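Folylpolyglutamate synthase protein FOLC (PDB 2VOS) probably adds L-glutamate to dihydropteroate and, in successive steps, to tetrahydrofolate, using ATP and magnesium. Local coordinates at residues T347-A352 with H368-R373. Residues are numbered along the deposited sequence; the frame is centred on the assembly and turned at random.
Sequences TVFIDA and HEFDFR. With ADP (adenosine-5'-diphosphate), chain B.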
ATOM      1  N   THR A 347     -19.111  12.447  -8.904  1.00 39.88           N
ATOM      2  CA  THR A 347     -17.995  11.559  -8.737  1.00 40.56           C
ATOM      3  C   THR A 347     -17.577  11.483  -7.264  1.00 41.20           C
ATOM      4  O   THR A 347     -17.465  12.491  -6.600  1.00 42.27           O
ATOM      5  CB  THR A 347     -16.804  12.040  -9.573  1.00 40.07           C
ATOM      6  OG1 THR A 347     -17.192  12.018 -10.962  1.00 41.25           O
ATOM      7  CG2 THR A 347     -15.605  11.140  -9.321  1.00 39.60           C
ATOM      8  N   VAL A 348     -17.387  10.277  -6.757  1.00 41.38           N
ATOM      9  CA  VAL A 348     -16.847  10.073  -5.417  1.00 40.96           C
ATOM     10  C   VAL A 348     -15.604   9.224  -5.628  1.00 41.90           C
ATOM     11  O   VAL A 348     -15.658   8.132  -6.256  1.00 40.99           O
ATOM     12  CB  VAL A 348     -17.800   9.294  -4.523  1.00 40.66           C
ATOM     13  CG1 VAL A 348     -17.094   8.937  -3.159  1.00 42.30           C
ATOM     14  CG2 VAL A 348     -19.144  10.091  -4.320  1.00 41.47           C
ATOM     15  N   PHE A 349     -14.490   9.741  -5.109  1.00 41.50           N
ATOM     16  CA  PHE A 349     -13.251   8.970  -5.071  1.00 41.77           C
ATOM     17  C   PHE A 349     -12.981   8.559  -3.669  1.00 43.12           C
ATOM     18  O   PHE A 349     -13.318   9.303  -2.728  1.00 42.82           O
ATOM     19  CB  PHE A 349     -12.074   9.858  -5.431  1.00 41.08           C
ATOM     20  CG  PHE A 349     -11.956  10.117  -6.884  1.00 42.57           C
ATOM     21  CD1 PHE A 349     -12.434  11.309  -7.432  1.00 49.51           C
ATOM     22  CD2 PHE A 349     -11.342   9.207  -7.699  1.00 45.34           C
ATOM     23  CE1 PHE A 349     -12.284  11.540  -8.787  1.00 49.08           C
ATOM     24  CE2 PHE A 349     -11.208   9.460  -9.077  1.00 50.75           C
ATOM     25  CZ  PHE A 349     -11.661  10.643  -9.577  1.00 46.98           C
ATOM     26  N   ILE A 350     -12.305   7.427  -3.515  1.00 40.40           N
ATOM     27  CA  ILE A 350     -11.704   7.137  -2.242  1.00 41.47           C
ATOM     28  C   ILE A 350     -10.217   7.006  -2.511  1.00 42.90           C
ATOM     29  O   ILE A 350      -9.814   6.494  -3.579  1.00 41.62           O
ATOM     30  CB  ILE A 350     -12.235   5.808  -1.605  1.00 41.04           C
ATOM     31  CG1 ILE A 350     -11.939   4.584  -2.540  1.00 39.96           C
ATOM     32  CG2 ILE A 350     -13.732   5.963  -1.172  1.00 40.38           C
ATOM     33  CD1 ILE A 350     -12.336   3.178  -1.907  1.00 40.94           C
ATOM     34  N   ASP A 351      -9.413   7.435  -1.536  1.00 42.78           N
ATOM     35  CA  ASP A 351      -7.980   7.388  -1.644  1.00 42.39           C
ATOM     36  C   ASP A 351      -7.345   7.257  -0.265  1.00 42.76           C
ATOM     37  O   ASP A 351      -7.668   8.019   0.666  1.00 42.95           O
ATOM     38  CB  ASP A 351      -7.426   8.601  -2.393  1.00 44.53           C
ATOM     39  CG  ASP A 351      -5.941   8.387  -2.777  1.00 45.55           C
ATOM     40  OD1 ASP A 351      -5.619   7.698  -3.748  1.00 52.15           O
ATOM     41  OD2 ASP A 351      -5.081   8.820  -2.049  1.00 50.37           O
ATOM     42  N   ALA A 352      -6.422   6.305  -0.127  1.00 43.51           N
ATOM     43  CA  ALA A 352      -5.780   5.997   1.131  1.00 43.18           C
ATOM     44  C   ALA A 352      -4.703   7.045   1.542  1.00 45.17           C
ATOM     45  O   ALA A 352      -4.058   6.851   2.592  1.00 46.38           O
ATOM     46  CB  ALA A 352      -5.110   4.611   1.044  1.00 43.49           C
ATOM     47  N   HIS A 368      -4.816  17.370 -12.726  1.00 42.05           N
ATOM     48  CA  HIS A 368      -4.272  17.135 -14.037  1.00 41.30           C
ATOM     49  C   HIS A 368      -5.039  16.171 -14.926  1.00 42.18           C
ATOM     50  O   HIS A 368      -4.913  16.249 -16.135  1.00 43.50           O
ATOM     51  CB  HIS A 368      -2.841  16.618 -13.926  1.00 41.59           C
ATOM     52  CG  HIS A 368      -1.905  17.562 -13.245  1.00 40.88           C
ATOM     53  ND1 HIS A 368      -0.684  17.156 -12.747  1.00 40.23           N
ATOM     54  CD2 HIS A 368      -1.984  18.893 -13.011  1.00 44.09           C
ATOM     55  CE1 HIS A 368      -0.065  18.196 -12.216  1.00 43.81           C
ATOM     56  NE2 HIS A 368      -0.828  19.259 -12.378  1.00 43.81           N
ATOM     57  N   GLU A 369      -5.811  15.263 -14.358  1.00 40.60           N
ATOM     58  CA  GLU A 369      -6.354  14.182 -15.113  1.00 42.08           C
ATOM     59  C   GLU A 369      -7.868  14.261 -15.153  1.00 42.78           C
ATOM     60  O   GLU A 369      -8.517  13.427 -15.735  1.00 43.71           O
ATOM     61  CB  GLU A 369      -5.888  12.842 -14.493  1.00 41.08           C
ATOM     62  CG  GLU A 369      -4.369  12.713 -14.588  1.00 42.79           C
ATOM     63  CD  GLU A 369      -3.795  11.300 -14.294  1.00 42.00           C
ATOM     64  OE1 GLU A 369      -4.492  10.254 -14.333  1.00 39.13           O
ATOM     65  OE2 GLU A 369      -2.568  11.265 -14.115  1.00 39.78           O
ATOM     66  N   PHE A 370      -8.434  15.287 -14.518  1.00 43.35           N
ATOM     67  CA  PHE A 370      -9.876  15.483 -14.466  1.00 42.32           C
ATOM     68  C   PHE A 370     -10.115  16.962 -14.602  1.00 44.03           C
ATOM     69  O   PHE A 370      -9.193  17.772 -14.562  1.00 42.22           O
ATOM     70  CB  PHE A 370     -10.416  15.019 -13.148  1.00 41.52           C
ATOM     71  CG  PHE A 370     -10.178  13.563 -12.892  1.00 42.42           C
ATOM     72  CD1 PHE A 370     -11.090  12.610 -13.316  1.00 42.43           C
ATOM     73  CD2 PHE A 370      -9.024  13.126 -12.236  1.00 40.52           C
ATOM     74  CE1 PHE A 370     -10.872  11.235 -13.106  1.00 44.47           C
ATOM     75  CE2 PHE A 370      -8.818  11.741 -12.036  1.00 39.33           C
ATOM     76  CZ  PHE A 370      -9.729  10.821 -12.480  1.00 39.59           C
ATOM     77  N   ASP A 371     -11.363  17.331 -14.777  1.00 46.41           N
ATOM     78  CA  ASP A 371     -11.687  18.742 -14.922  1.00 48.36           C
ATOM     79  C   ASP A 371     -12.848  19.034 -13.993  1.00 48.42           C
ATOM     80  O   ASP A 371     -13.977  19.198 -14.460  1.00 48.59           O
ATOM     81  CB  ASP A 371     -12.131  19.009 -16.354  1.00 49.40           C
ATOM     82  CG  ASP A 371     -12.293  20.503 -16.636  1.00 53.77           C
ATOM     83  OD1 ASP A 371     -11.960  21.352 -15.744  1.00 55.39           O
ATOM     84  OD2 ASP A 371     -12.711  20.803 -17.772  1.00 58.09           O
ATOM     85  N   PHE A 372     -12.597  19.054 -12.689  1.00 48.42           N
ATOM     86  CA  PHE A 372     -13.693  19.261 -11.750  1.00 48.34           C
ATOM     87  C   PHE A 372     -13.893  20.745 -11.596  1.00 49.06           C
ATOM     88  O   PHE A 372     -12.922  21.505 -11.641  1.00 49.42           O
ATOM     89  CB  PHE A 372     -13.347  18.639 -10.412  1.00 48.53           C
ATOM     90  CG  PHE A 372     -13.401  17.147 -10.435  1.00 48.43           C
ATOM     91  CD1 PHE A 372     -12.247  16.393 -10.367  1.00 47.82           C
ATOM     92  CD2 PHE A 372     -14.608  16.512 -10.547  1.00 48.23           C
ATOM     93  CE1 PHE A 372     -12.305  15.001 -10.401  1.00 46.29           C
ATOM     94  CE2 PHE A 372     -14.672  15.097 -10.593  1.00 50.52           C
ATOM     95  CZ  PHE A 372     -13.514  14.361 -10.535  1.00 47.63           C
ATOM     96  N   ARG A 373     -15.139  21.174 -11.469  1.00 48.56           N
ATOM     97  CA  ARG A 373     -15.377  22.576 -11.167  1.00 48.27           C
ATOM     98  C   ARG A 373     -15.516  22.803  -9.631  1.00 48.16           C
ATOM     99  O   ARG A 373     -15.379  23.910  -9.149  1.00 47.92           O
ATOM    100  CB  ARG A 373     -16.590  23.102 -11.970  1.00 48.66           C
TER
HETATM  101  PB  ADP B1490       1.888   1.920   0.578  1.00 32.04           P
HETATM  102  O1B ADP B1490       1.540   0.457   0.495  1.00 29.25           O
HETATM  103  O2B ADP B1490       1.258   2.608   1.757  1.00 33.59           O
HETATM  104  O3B ADP B1490       3.332   2.274   0.382  1.00 30.87           O
HETATM  105  PA  ADP B1490      -0.097   2.371  -1.577  1.00 32.77           P
HETATM  106  O1A ADP B1490      -1.133   1.743  -0.655  1.00 31.51           O
HETATM  107  O2A ADP B1490       0.105   1.998  -3.037  1.00 26.12           O
HETATM  108  O3A ADP B1490       1.301   2.626  -0.764  1.00 31.81           O
HETATM  109  O5' ADP B1490      -0.609   3.910  -1.667  1.00 35.29           O
HETATM  110  C5' ADP B1490      -1.067   4.691  -0.554  1.00 33.51           C
HETATM  111  C4' ADP B1490      -1.371   6.092  -1.128  1.00 39.19           C
HETATM  112  O4' ADP B1490      -0.126   6.695  -1.578  1.00 34.70           O
HETATM  113  C3' ADP B1490      -2.198   6.084  -2.412  1.00 41.59           C
HETATM  114  O3' ADP B1490      -3.559   6.350  -2.142  1.00 47.10           O
HETATM  115  C2' ADP B1490      -1.744   7.224  -3.278  1.00 42.55           C
HETATM  116  O2' ADP B1490      -2.330   8.446  -2.711  1.00 48.77           O
HETATM  117  C1' ADP B1490      -0.305   7.362  -2.852  1.00 37.44           C
HETATM  118  N9  ADP B1490       0.718   6.720  -3.726  1.00 34.80           N
HETATM  119  C8  ADP B1490       0.839   5.429  -4.186  1.00 32.19           C
HETATM  120  N7  ADP B1490       1.990   5.303  -4.910  1.00 31.85           N
HETATM  121  C5  ADP B1490       2.654   6.492  -4.810  1.00 31.30           C
HETATM  122  C6  ADP B1490       3.927   7.046  -5.286  1.00 33.48           C
HETATM  123  N6  ADP B1490       4.770   6.301  -6.031  1.00 30.42           N
HETATM  124  N1  ADP B1490       4.168   8.329  -4.991  1.00 30.70           N
HETATM  125  C2  ADP B1490       3.348   9.162  -4.301  1.00 31.87           C
HETATM  126  N3  ADP B1490       2.164   8.726  -3.795  1.00 32.58           N
HETATM  127  C4  ADP B1490       1.805   7.425  -4.052  1.00 34.00           C
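An aromatic cluster of Phe349, Phe370 and Phe372 in the Mur ligase glutamate ligase domain forms where strand 347-350 meets the segment 368-373, which follows helix 356-368. Phe349 reaches from the strand into this cluster and meets the other two phenylalanines with its outer edge. Phe349 CZ lies 3.5 Å from Phe370 CZ, over one face of the Phe370 ring but offset toward the rim. The two planes stand at 76°, a T-shaped stack with Phe349 giving the edge. Phe349 CE1 lies 3.5 Å from Phe372 CZ. The CB bond of Phe349 points toward 368-373, and chi1 of -78° sets CG beside the backbone N and carries the ring on to Phe370 and Phe372. Phe372 presents its own edge to Thr347, with CE2 3.9 Å from Thr347 CB. Strand 347-350 pairs with strands 340-343 and 464-469 in a mixed sheet, and the loop connects helix 356-368 to strand 374-379 of that sheet. Phe370 also makes an edge-to-face pair with His294, and Glu369 forms a salt bridge with Arg268. Two residues on from Phe349, Asp351 OD2 accepts a hydrogen bond from ADP O2' at 2.9 Å. Leu339 N and Ala353 N are hydrogen-bonded to Asp351 OD1 and OD2 respectively, which fixes the carboxylate beside the ribose.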